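Local coordinates for protein BCAM1869 (PDB 4O2H) that is an RsaM homolog from Burkholderia cenocepacia that probably acts as a transcriptional regulator of quorum sensing and associates with a second copy of itself, at residues Y20-E25 with G107-M112; L33-S38 with P129-S134; W63-T66 with G70-Y73; D79-R84 with T88-G93; S98-I103 with L113-A118. All coordinates share one frame; numbering follows the deposited sequence.

Interaction 1: residues Y20-E25 with G107-M112; sequences YVRLSE and GADIGM
A surface salt bridge between Arg-22 and Asp-109 ties the short strand 21-24 to the loop that leads into helix 112-125. Arg-22 offers its guanidinium side-on: NE reaches Asp-109 OD1 at 2.8 Å, and NH1 reaches Asp-109 OD2 at the same 2.8 Å. Both N-H groups point almost straight at their oxygens, at 171° and 178°, and the guanidinium and carboxylate planes are only 18° apart. Asp-109 OD1 accepts the NE hydrogen bond through its syn lone pair, and OD2 is met on the syn side, a little out of plane. This is the bidentate, two-nitrogen form of the arginine-carboxylate pair, which fixes the rotation of both groups. The remaining nitrogen, NH2, makes a second salt bridge, to Asp-18, and the one guanidinium thus serves two carboxylates.

Next to it, the selenomethionine Met-112 bends at chi2 and chi3 and brings its methyl CE within 3.4 Å of Tyr-20 OH. Its selenium stands 5.0 Å from the centroid of the Tyr-20 ring, an oblique Met-aromatic contact. On the second subunit, Pro-42 packs against Tyr-20 and Ser-43 against Met-112.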
# COMPACT_ATOMS: atom_id res chain seq x y z
N TYR A 20 15.33 -9.94 0.82
CA TYR A 20 15.38 -9.25 -0.47
C TYR A 20 15.58 -10.21 -1.61
O TYR A 20 16.32 -11.18 -1.46
CB TYR A 20 16.52 -8.22 -0.51
CG TYR A 20 16.34 -7.09 0.47
CD1 TYR A 20 15.54 -5.98 0.16
CD2 TYR A 20 16.98 -7.10 1.71
CE1 TYR A 20 15.43 -4.90 1.03
CE2 TYR A 20 16.82 -6.06 2.62
CZ TYR A 20 16.04 -4.95 2.27
OH TYR A 20 15.88 -3.90 3.13
N VAL A 21 14.92 -9.93 -2.75
CA VAL A 21 15.07 -10.60 -4.06
C VAL A 21 16.21 -9.87 -4.76
O VAL A 21 16.07 -8.68 -5.04
CB VAL A 21 13.75 -10.59 -4.91
CG1 VAL A 21 13.99 -11.12 -6.34
CG2 VAL A 21 12.65 -11.40 -4.21
N ARG A 22 17.34 -10.54 -5.00
CA ARG A 22 18.52 -9.88 -5.59
C ARG A 22 18.51 -9.96 -7.09
O ARG A 22 18.41 -11.04 -7.67
CB ARG A 22 19.81 -10.42 -5.00
CG ARG A 22 20.02 -9.86 -3.60
CD ARG A 22 21.25 -10.34 -2.85
NE ARG A 22 21.48 -9.43 -1.73
CZ ARG A 22 20.80 -9.45 -0.59
NH1 ARG A 22 21.03 -8.53 0.34
NH2 ARG A 22 19.89 -10.38 -0.36
N LEU A 23 18.54 -8.78 -7.73
CA LEU A 23 18.43 -8.63 -9.17
C LEU A 23 19.47 -7.66 -9.70
O LEU A 23 19.67 -6.59 -9.12
CB LEU A 23 17.01 -8.12 -9.53
CG LEU A 23 15.80 -8.98 -9.17
CD1 LEU A 23 14.53 -8.20 -9.36
CD2 LEU A 23 15.76 -10.26 -10.01
N SER A 24 20.08 -8.02 -10.84
CA SER A 24 21.06 -7.16 -11.51
C SER A 24 20.39 -5.94 -12.12
O SER A 24 19.18 -5.92 -12.36
CB SER A 24 21.79 -7.93 -12.60
OG SER A 24 20.91 -8.18 -13.68
N GLU A 25 21.21 -4.93 -12.42
CA GLU A 25 20.86 -3.66 -13.06
C GLU A 25 20.03 -3.95 -14.36
O GLU A 25 18.98 -3.34 -14.55
CB GLU A 25 22.20 -2.92 -13.35
CG GLU A 25 22.11 -1.59 -14.08
CD GLU A 25 23.43 -0.91 -14.36
OE1 GLU A 25 24.31 -1.50 -15.04
OE2 GLU A 25 23.59 0.25 -13.91
N GLY A 107 28.16 -9.01 -8.06
CA GLY A 107 27.10 -9.63 -7.27
C GLY A 107 26.88 -9.02 -5.90
O GLY A 107 26.09 -9.54 -5.11
N ALA A 108 27.61 -7.94 -5.60
CA ALA A 108 27.54 -7.18 -4.36
C ALA A 108 26.36 -6.21 -4.39
O ALA A 108 26.03 -5.67 -5.45
CB ALA A 108 28.85 -6.43 -4.14
N ASP A 109 25.72 -6.00 -3.23
CA ASP A 109 24.58 -5.10 -3.07
C ASP A 109 24.97 -3.67 -3.41
O ASP A 109 26.12 -3.28 -3.16
CB ASP A 109 24.07 -5.15 -1.62
CG ASP A 109 23.42 -6.46 -1.23
OD1 ASP A 109 23.28 -7.35 -2.10
OD2 ASP A 109 23.00 -6.58 -0.05
N ILE A 110 24.04 -2.88 -3.95
CA ILE A 110 24.36 -1.49 -4.25
C ILE A 110 23.57 -0.56 -3.35
O ILE A 110 23.68 0.66 -3.49
CB ILE A 110 24.24 -1.12 -5.75
CG1 ILE A 110 22.78 -1.18 -6.30
CG2 ILE A 110 25.29 -1.86 -6.59
CD1 ILE A 110 22.66 -0.71 -7.81
N GLY A 111 22.82 -1.14 -2.39
CA GLY A 111 22.06 -0.39 -1.40
C GLY A 111 20.71 0.14 -1.84
O GLY A 111 20.43 0.24 -3.04
N MSE A 112 19.89 0.50 -0.84
CA MSE A 112 18.51 1.01 -0.95
C MSE A 112 18.34 2.13 -1.96
O MSE A 112 17.40 2.08 -2.75
CB MSE A 112 17.99 1.52 0.40
CG MSE A 112 18.10 0.51 1.53
SE MSE A 112 17.49 -1.23 0.96
CE MSE A 112 15.58 -0.98 1.33

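Interaction 2: residues L33-S38 with P129-S134; sequences LDHVAS and PAAVAS
Helix 128-138 packs here on strand 34-40, an outermost strand of the four-stranded antiparallel sheet within this chain, and the contact is made by small groups. Near the start of the strand segment, His-35 CB meets Ala-131 CB at 3.9 Å. The imidazole continues past the methyl group with CG anti to the backbone N (chi1 168°), which carries the ring over toward Ser-38. Ala-131 O lies over one ring face, 4.1 Å above the plane and offset toward the rim, while Ala-37 N is on the opposite face.

Further along, Ser-38 OG faces Val-132, whose CG2 branch comes to 3.6 Å and is the nearest side-chain atom of the helix segment. The two strand side chains are also joined to each other: His-35 NE2 and Ser-38 OG are hydrogen-bonded at 2.7 Å, with the donor left open. Ser-38 OG also bonds to Thr-61 on the neighbouring strand, so this buried hydroxyl has polar partners although the helix presents it with a hydrocarbon surface. The edge-to-face packing of Trp-63 against His-35 further restrains the imidazole.

No hydrogen bond crosses between the two segments. Val-36 and Ala-37 pack against Ala-37 and Val-36 of the second subunit. The helix thus rests, through Ala-131 and Val-132, on His-35 and Ser-38, the residues flanking the classic beta bulge that Val-36 and Ala-37 form opposite Glu-62.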
# COMPACT_ATOMS: atom_id res chain seq x y z
N LEU A 33 6.43 -5.59 -14.10
CA LEU A 33 5.54 -5.28 -12.99
C LEU A 33 4.13 -4.97 -13.47
O LEU A 33 3.96 -4.36 -14.52
CB LEU A 33 6.05 -4.11 -12.15
CG LEU A 33 7.28 -4.34 -11.36
CD1 LEU A 33 7.88 -3.04 -10.97
CD2 LEU A 33 7.03 -5.24 -10.15
N ASP A 34 3.14 -5.41 -12.68
CA ASP A 34 1.72 -5.20 -12.91
C ASP A 34 1.15 -4.40 -11.79
O ASP A 34 1.58 -4.56 -10.65
CB ASP A 34 0.99 -6.55 -13.01
CG ASP A 34 1.53 -7.47 -14.08
OD1 ASP A 34 1.76 -6.99 -15.21
OD2 ASP A 34 1.71 -8.68 -13.78
N HIS A 35 0.20 -3.51 -12.10
CA HIS A 35 -0.51 -2.70 -11.12
C HIS A 35 -1.43 -3.60 -10.31
O HIS A 35 -2.13 -4.42 -10.89
CB HIS A 35 -1.31 -1.56 -11.80
CG HIS A 35 -2.28 -0.87 -10.88
ND1 HIS A 35 -3.55 -1.38 -10.67
CD2 HIS A 35 -2.10 0.20 -10.08
CE1 HIS A 35 -4.12 -0.57 -9.79
NE2 HIS A 35 -3.29 0.41 -9.42
N VAL A 36 -1.47 -3.40 -8.99
CA VAL A 36 -2.30 -4.19 -8.07
C VAL A 36 -3.34 -3.25 -7.46
O VAL A 36 -4.52 -3.56 -7.48
CB VAL A 36 -1.43 -4.89 -6.99
CG1 VAL A 36 -2.25 -5.73 -6.02
CG2 VAL A 36 -0.32 -5.75 -7.63
N ALA A 37 -2.90 -2.11 -6.89
CA ALA A 37 -3.83 -1.20 -6.23
C ALA A 37 -3.26 0.18 -6.11
O ALA A 37 -2.07 0.37 -6.04
CB ALA A 37 -4.23 -1.73 -4.83
N SER A 38 -4.15 1.15 -6.14
CA SER A 38 -3.87 2.57 -6.02
C SER A 38 -5.02 3.20 -5.26
O SER A 38 -6.14 2.71 -5.33
CB SER A 38 -3.71 3.20 -7.40
OG SER A 38 -2.60 2.70 -8.13
N PRO A 129 2.10 6.06 -14.48
CA PRO A 129 0.95 6.98 -14.28
C PRO A 129 -0.33 6.55 -14.99
O PRO A 129 -1.41 6.85 -14.48
CB PRO A 129 1.45 8.30 -14.87
CG PRO A 129 2.93 8.22 -14.75
CD PRO A 129 3.24 6.80 -15.09
N ALA A 130 -0.23 5.90 -16.16
CA ALA A 130 -1.44 5.49 -16.91
C ALA A 130 -2.28 4.49 -16.08
O ALA A 130 -3.49 4.69 -15.94
CB ALA A 130 -1.07 4.89 -18.27
N ALA A 131 -1.64 3.47 -15.46
CA ALA A 131 -2.40 2.49 -14.67
C ALA A 131 -2.88 3.04 -13.32
O ALA A 131 -3.95 2.64 -12.85
CB ALA A 131 -1.59 1.22 -14.48
N VAL A 132 -2.16 3.97 -12.71
CA VAL A 132 -2.60 4.60 -11.47
C VAL A 132 -3.88 5.43 -11.72
O VAL A 132 -4.89 5.21 -11.04
CB VAL A 132 -1.47 5.44 -10.83
CG1 VAL A 132 -1.98 6.38 -9.72
CG2 VAL A 132 -0.36 4.52 -10.32
N ALA A 133 -3.87 6.30 -12.74
CA ALA A 133 -5.03 7.16 -13.05
C ALA A 133 -6.24 6.31 -13.41
O ALA A 133 -7.34 6.57 -12.94
CB ALA A 133 -4.69 8.11 -14.18
N SER A 134 -6.00 5.25 -14.17
CA SER A 134 -7.02 4.29 -14.58
C SER A 134 -7.70 3.66 -13.37
O SER A 134 -8.93 3.64 -13.30
CB SER A 134 -6.39 3.20 -15.45
OG SER A 134 -7.38 2.35 -16.00

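Interaction 3: residues W63-T66 with G70-Y73; sequences WHRT and GVAY
Tyr-73 reaches back along strand 55-65 to His-64, and this is a tightly packed part of the contact. Its ring runs past the Arg-65 carbonyl, with Tyr-73 CD1 3.2 Å from Arg-65 O, and places OH 2.7 Å from His-64 ND1 in a hydrogen bond whose donor is not settled. The hydroxyl lies in the imidazole plane, at the ring edge. His-64 turns its ring to this position with CG between the backbone N and the carbonyl carbon (chi1 75°), and the two ring planes stand at 78°. The Tyr-73 ring also stacks with His-139 of the second subunit.

Arg-65 is well packed too. It bends at chi3 (58°) so that NH2 donates to Ala-72 O at 2.9 Å, tilted from the carbonyl plane, while NE adds a weak bond to the same oxygen. Val-71 CG1 lies over one face of the Arg-65 guanidinium, 3.5 Å from Arg-65 NE.

The solvent side is looser: a water accepts a bond from Ala-72 N at 3.1 Å and a weak one from Arg-65 NH2, and exposed Thr-66 meets the Tyr-73 ring edge through its CA.

With Arg-65 and Val-74 paired through their backbones, the arrangement is that of a beta hairpin connection, closed by side chains where strand 55-65 gives way to the loop before strand 74-83.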
# COMPACT_ATOMS: atom_id res chain seq x y z
N TRP A 63 2.35 -2.48 -6.81
CA TRP A 63 2.66 -3.19 -8.04
C TRP A 63 3.37 -4.50 -7.68
O TRP A 63 3.93 -4.62 -6.59
CB TRP A 63 3.55 -2.30 -8.97
CG TRP A 63 2.82 -1.11 -9.58
CD1 TRP A 63 2.13 -0.14 -8.91
CD2 TRP A 63 2.62 -0.85 -10.98
NE1 TRP A 63 1.53 0.72 -9.80
CE2 TRP A 63 1.82 0.31 -11.08
CE3 TRP A 63 3.08 -1.47 -12.16
CZ2 TRP A 63 1.50 0.89 -12.32
CZ3 TRP A 63 2.73 -0.91 -13.40
CH2 TRP A 63 1.92 0.23 -13.47
N HIS A 64 3.28 -5.50 -8.55
CA HIS A 64 3.93 -6.77 -8.24
C HIS A 64 4.29 -7.54 -9.51
O HIS A 64 3.80 -7.26 -10.61
CB HIS A 64 3.09 -7.64 -7.23
CG HIS A 64 1.86 -8.34 -7.77
ND1 HIS A 64 1.04 -9.11 -6.93
CD2 HIS A 64 1.33 -8.37 -9.02
CE1 HIS A 64 0.05 -9.56 -7.69
NE2 HIS A 64 0.18 -9.15 -8.96
N ARG A 65 5.21 -8.48 -9.36
CA ARG A 65 5.59 -9.46 -10.37
C ARG A 65 5.32 -10.77 -9.74
O ARG A 65 5.91 -11.09 -8.68
CB ARG A 65 7.04 -9.35 -10.85
CG ARG A 65 7.30 -10.44 -11.89
CD ARG A 65 8.75 -10.72 -12.18
NE ARG A 65 9.52 -11.12 -11.00
CZ ARG A 65 10.84 -11.30 -11.03
NH1 ARG A 65 11.51 -11.12 -12.16
NH2 ARG A 65 11.48 -11.66 -9.94
N THR A 66 4.36 -11.51 -10.34
CA THR A 66 3.91 -12.79 -9.80
C THR A 66 5.04 -13.86 -9.84
O THR A 66 5.93 -13.79 -10.70
CB THR A 66 2.63 -13.28 -10.53
OG1 THR A 66 2.92 -13.44 -11.91
CG2 THR A 66 1.44 -12.34 -10.35
N GLY A 70 11.71 -20.31 -11.24
CA GLY A 70 12.93 -19.51 -11.36
C GLY A 70 12.69 -18.01 -11.36
O GLY A 70 13.59 -17.25 -11.73
N VAL A 71 11.45 -17.58 -10.98
CA VAL A 71 10.99 -16.18 -10.93
C VAL A 71 10.39 -15.90 -9.53
O VAL A 71 9.32 -16.43 -9.18
CB VAL A 71 10.00 -15.87 -12.08
CG1 VAL A 71 9.43 -14.45 -11.98
CG2 VAL A 71 10.66 -16.07 -13.44
N ALA A 72 11.08 -15.08 -8.74
CA ALA A 72 10.60 -14.77 -7.40
C ALA A 72 9.49 -13.69 -7.43
O ALA A 72 9.39 -12.89 -8.37
CB ALA A 72 11.76 -14.32 -6.51
N TYR A 73 8.63 -13.71 -6.40
CA TYR A 73 7.56 -12.74 -6.24
C TYR A 73 8.20 -11.41 -5.87
O TYR A 73 9.03 -11.37 -4.97
CB TYR A 73 6.56 -13.20 -5.18
CG TYR A 73 5.40 -12.24 -5.00
CD1 TYR A 73 4.42 -12.10 -5.98
CD2 TYR A 73 5.27 -11.47 -3.84
CE1 TYR A 73 3.34 -11.24 -5.81
CE2 TYR A 73 4.22 -10.57 -3.68
CZ TYR A 73 3.25 -10.47 -4.66
OH TYR A 73 2.20 -9.61 -4.51
O HOH W 1 13.81 -13.92 -9.56

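Interaction 4: residues D79-R84 with T88-G93; sequences DWYLER and TFVIAG
Two aromatic rings, Tyr-81 and Phe-89, each take an aliphatic group on one face. Val-90 CB sits over the Tyr-81 ring, 3.8 Å from its centroid and 16° off the normal, and Ala-92 CB lies at that ring's edge. Leu-82 CD1 covers a face of Phe-89 in the same way, also 3.8 Å from the centroid. These are CH-pi contacts. At the edge of Phe-89, Trp-80 CE3 approaches Phe-89 CD2 at 3.8 Å, the two ring planes inclined at 55°. Tyr-81 folds over Val-90 because CG lies between the backbone N and the carbonyl carbon (chi1 65°).

The backbones form the antiparallel hairpin of strands 74-83 and 89-98. Tyr-81 and Val-90 are a hydrogen-bonded pair, with Tyr-81 N to Val-90 O at 3.0 Å and Val-90 N to Tyr-81 O at 2.9 Å. Ala-92 N to Asp-79 O and Glu-83 N to Thr-88 O add two more bonds. Trp-80, Leu-82, Phe-89 and Ile-91 share one sheet face, where Trp-128 of helix 128-138 packs on three of them, and Trp-80 NE1 bonds to Tyr-60 O. Tyr-81 and Val-90 occupy the other.

Four backbone bonds thus fix the register, and the apolar, non-directional side-chain contacts add packing without polar links across the strands.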
# COMPACT_ATOMS: atom_id res chain seq x y z
N ASP A 79 4.49 6.21 -2.88
CA ASP A 79 3.59 7.35 -2.78
C ASP A 79 3.79 8.22 -3.99
O ASP A 79 4.93 8.40 -4.48
CB ASP A 79 3.82 8.16 -1.49
CG ASP A 79 3.37 7.46 -0.22
OD1 ASP A 79 2.67 6.42 -0.32
OD2 ASP A 79 3.70 7.96 0.87
N TRP A 80 2.68 8.75 -4.51
CA TRP A 80 2.72 9.63 -5.70
C TRP A 80 1.91 10.90 -5.45
O TRP A 80 1.13 10.96 -4.52
CB TRP A 80 2.21 8.89 -6.95
CG TRP A 80 0.81 8.35 -6.75
CD1 TRP A 80 0.48 7.11 -6.30
CD2 TRP A 80 -0.42 9.09 -6.84
NE1 TRP A 80 -0.87 7.02 -6.12
CE2 TRP A 80 -1.45 8.22 -6.44
CE3 TRP A 80 -0.76 10.40 -7.25
CZ2 TRP A 80 -2.80 8.63 -6.39
CZ3 TRP A 80 -2.09 10.80 -7.20
CH2 TRP A 80 -3.09 9.92 -6.78
N TYR A 81 2.08 11.88 -6.30
CA TYR A 81 1.27 13.08 -6.31
C TYR A 81 1.10 13.50 -7.74
O TYR A 81 1.94 13.22 -8.60
CB TYR A 81 1.77 14.23 -5.39
CG TYR A 81 3.09 14.88 -5.74
CD1 TYR A 81 3.15 15.97 -6.60
CD2 TYR A 81 4.27 14.47 -5.12
CE1 TYR A 81 4.37 16.59 -6.90
CE2 TYR A 81 5.49 15.09 -5.40
CZ TYR A 81 5.53 16.15 -6.30
OH TYR A 81 6.72 16.78 -6.57
N LEU A 82 -0.03 14.14 -7.99
CA LEU A 82 -0.35 14.66 -9.29
C LEU A 82 -0.20 16.18 -9.23
O LEU A 82 -0.94 16.84 -8.50
CB LEU A 82 -1.79 14.22 -9.66
CG LEU A 82 -2.41 14.85 -10.91
CD1 LEU A 82 -1.61 14.47 -12.16
CD2 LEU A 82 -3.83 14.45 -11.02
N GLU A 83 0.77 16.74 -10.00
CA GLU A 83 1.02 18.18 -10.05
C GLU A 83 -0.15 18.89 -10.69
O GLU A 83 -0.74 18.38 -11.65
CB GLU A 83 2.29 18.52 -10.82
CG GLU A 83 3.57 18.28 -10.03
CD GLU A 83 4.65 19.31 -10.30
OE1 GLU A 83 4.74 19.79 -11.45
OE2 GLU A 83 5.39 19.65 -9.34
N ARG A 84 -0.52 20.04 -10.12
CA ARG A 84 -1.61 20.85 -10.63
C ARG A 84 -1.21 21.49 -11.99
O ARG A 84 -1.94 21.36 -12.97
CB ARG A 84 -1.99 21.92 -9.60
CG ARG A 84 -3.32 22.63 -9.85
CD ARG A 84 -3.67 23.68 -8.78
NE ARG A 84 -3.38 23.20 -7.43
CZ ARG A 84 -4.18 22.45 -6.68
NH1 ARG A 84 -5.39 22.11 -7.13
NH2 ARG A 84 -3.80 22.05 -5.47
N THR A 88 1.44 16.26 -14.36
CA THR A 88 2.39 15.16 -14.32
C THR A 88 2.35 14.42 -12.96
O THR A 88 2.31 15.04 -11.90
CB THR A 88 3.82 15.63 -14.71
OG1 THR A 88 4.61 14.47 -14.96
CG2 THR A 88 4.52 16.45 -13.64
N PHE A 89 2.37 13.10 -13.02
CA PHE A 89 2.45 12.21 -11.87
C PHE A 89 3.89 12.11 -11.46
O PHE A 89 4.76 11.99 -12.32
CB PHE A 89 1.90 10.83 -12.19
CG PHE A 89 0.40 10.80 -12.20
CD1 PHE A 89 -0.32 11.12 -13.34
CD2 PHE A 89 -0.31 10.42 -11.06
CE1 PHE A 89 -1.71 11.04 -13.36
CE2 PHE A 89 -1.70 10.34 -11.08
CZ PHE A 89 -2.39 10.63 -12.24
N VAL A 90 4.15 12.19 -10.14
CA VAL A 90 5.47 12.23 -9.55
C VAL A 90 5.56 11.20 -8.42
O VAL A 90 4.67 11.14 -7.58
CB VAL A 90 5.78 13.67 -8.99
CG1 VAL A 90 7.22 13.78 -8.46
CG2 VAL A 90 5.49 14.79 -10.00
N ILE A 91 6.69 10.47 -8.35
CA ILE A 91 7.05 9.59 -7.24
C ILE A 91 7.55 10.51 -6.16
O ILE A 91 8.59 11.15 -6.34
CB ILE A 91 8.08 8.50 -7.59
CG1 ILE A 91 7.58 7.64 -8.77
CG2 ILE A 91 8.36 7.63 -6.32
CD1 ILE A 91 8.41 6.42 -9.13
N ALA A 92 6.80 10.62 -5.05
CA ALA A 92 7.13 11.49 -3.93
C ALA A 92 8.51 11.13 -3.31
O ALA A 92 8.72 10.01 -2.83
CB ALA A 92 6.02 11.41 -2.89
N GLY A 93 9.45 12.07 -3.41
CA GLY A 93 10.82 11.94 -2.90
C GLY A 93 11.68 10.93 -3.63
O GLY A 93 12.81 10.65 -3.20

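Interaction 5: residues S98-I103 with L113-A118; sequences SNVMAI and LRTAAA
A helix-on-strand crossing in the buried part of the fold centres on Thr-115, whose two branches both meet strand 100-103. The hydroxyl OG1 of Thr-115 accepts a hydrogen bond from Ala-102 N at 2.9 Å, with an N-H...O angle of 163°. It also bonds to Gly-111 O, one turn back in the chain, so this buried oxygen joins the strand backbone to the start of its own helix. With OG1 beside the backbone N (chi1 -62°), the methyl Thr-115 CG2 falls anti to that N and reaches Val-100 O at 3.3 Å. Thr-115 CG2 also approaches Val-100 CG1 at 4.1 Å. Ala-102 CB adds a contact to Thr-115 OG1 at 3.4 Å, and the selenium of Met-101 stands 3.6 Å from the same oxygen, the two side chains crossing at about a right angle.

Just before the strand, Ser-98 OG accepts from Val-100 N at 3.2 Å in an ST turn, where the chain passes from strand 89-98 into strand 100-103.

The short strand and helix segments run nearly perpendicular, at 99°, their axes approaching to 7.3 Å. Strand 100-103 pairs in parallel with strand 21-24, and Leu-28 of helix 25-29 touches Val-100, Ala-102 and Ala-118, placing that helix against both partners.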
# COMPACT_ATOMS: atom_id res chain seq x y z
N SER A 98 10.11 -1.74 -1.75
CA SER A 98 10.07 -3.03 -2.43
C SER A 98 10.74 -4.11 -1.61
O SER A 98 11.28 -3.83 -0.54
CB SER A 98 10.75 -2.95 -3.80
OG SER A 98 12.15 -2.81 -3.64
N ASN A 99 10.74 -5.35 -2.15
CA ASN A 99 11.43 -6.51 -1.57
C ASN A 99 12.65 -6.81 -2.42
O ASN A 99 13.14 -7.94 -2.45
CB ASN A 99 10.48 -7.72 -1.47
CG ASN A 99 10.04 -8.31 -2.78
OD1 ASN A 99 9.97 -7.65 -3.82
ND2 ASN A 99 9.65 -9.58 -2.74
N VAL A 100 13.13 -5.79 -3.16
CA VAL A 100 14.28 -5.91 -4.06
C VAL A 100 15.53 -5.26 -3.49
O VAL A 100 15.48 -4.16 -2.96
CB VAL A 100 14.00 -5.34 -5.48
CG1 VAL A 100 15.25 -5.35 -6.38
CG2 VAL A 100 12.83 -6.06 -6.15
N MSE A 101 16.67 -5.92 -3.71
CA MSE A 101 18.01 -5.39 -3.50
C MSE A 101 18.73 -5.51 -4.83
O MSE A 101 18.91 -6.63 -5.34
CB MSE A 101 18.76 -6.08 -2.34
CG MSE A 101 20.18 -5.60 -2.21
SE MSE A 101 20.33 -3.70 -1.88
CE MSE A 101 19.86 -3.65 -0.04
N ALA A 102 19.12 -4.36 -5.41
CA ALA A 102 19.89 -4.36 -6.65
C ALA A 102 21.35 -4.66 -6.37
O ALA A 102 21.94 -4.13 -5.42
CB ALA A 102 19.74 -3.04 -7.39
N ILE A 103 21.92 -5.53 -7.19
CA ILE A 103 23.30 -5.98 -7.05
C ILE A 103 24.11 -5.51 -8.26
O ILE A 103 23.53 -5.21 -9.30
CB ILE A 103 23.37 -7.52 -6.85
CG1 ILE A 103 22.63 -8.29 -7.99
CG2 ILE A 103 22.82 -7.89 -5.46
CD1 ILE A 103 23.05 -9.70 -8.23
N LEU A 113 19.22 3.16 -1.89
CA LEU A 113 19.13 4.39 -2.67
C LEU A 113 19.31 4.16 -4.17
O LEU A 113 18.59 4.76 -4.98
CB LEU A 113 20.16 5.43 -2.16
CG LEU A 113 19.67 6.43 -1.07
CD1 LEU A 113 19.43 5.75 0.29
CD2 LEU A 113 20.66 7.59 -0.90
N ARG A 114 20.26 3.30 -4.55
CA ARG A 114 20.50 2.98 -5.95
C ARG A 114 19.46 1.98 -6.44
O ARG A 114 19.14 1.99 -7.63
CB ARG A 114 21.92 2.46 -6.17
CG ARG A 114 22.94 3.58 -6.29
CD ARG A 114 24.36 3.06 -6.40
NE ARG A 114 24.64 2.50 -7.73
CZ ARG A 114 25.73 1.82 -8.03
NH1 ARG A 114 26.66 1.60 -7.11
NH2 ARG A 114 25.90 1.34 -9.26
N THR A 115 18.92 1.14 -5.54
CA THR A 115 17.88 0.17 -5.86
C THR A 115 16.57 0.92 -6.21
O THR A 115 15.95 0.64 -7.25
CB THR A 115 17.67 -0.83 -4.70
OG1 THR A 115 18.87 -1.60 -4.46
CG2 THR A 115 16.48 -1.76 -4.95
N ALA A 116 16.18 1.89 -5.34
CA ALA A 116 14.96 2.67 -5.51
C ALA A 116 15.02 3.46 -6.81
O ALA A 116 14.00 3.59 -7.49
CB ALA A 116 14.75 3.61 -4.33
N ALA A 117 16.23 3.94 -7.17
CA ALA A 117 16.49 4.72 -8.36
C ALA A 117 16.31 3.88 -9.61
O ALA A 117 15.66 4.34 -10.56
CB ALA A 117 17.90 5.28 -8.32
N ALA A 118 16.85 2.65 -9.61
CA ALA A 118 16.70 1.72 -10.73
C ALA A 118 15.25 1.31 -10.87
O ALA A 118 14.78 1.20 -12.00
CB ALA A 118 17.59 0.49 -10.54

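Interaction 5 is the buried contact of the set, interaction 2 is partly buried, and interactions 1, 3 and 4 lie at the surface. Interactions 1 and 5 share the small parallel sheet of strands 21-24 and 100-103: outside, a charged pair; inside, a threonine bonded to backbone. Interactions 2, 3 and 4 belong to the four-stranded antiparallel sheet. Interaction 4 pairs two of its strands through backbone bonds, interaction 2 lays a helix on it without cross-segment hydrogen bonds, and Pro-129 and Ala-133 on Phe-89, with Val-132 on Trp-80, bring these two together. Interaction 3 meets interaction 5 where Asn-99 ND2 hydrogen-bonds to Tyr-73 O. The second subunit reaches interactions 1, 2, 3 and 5, but not 4.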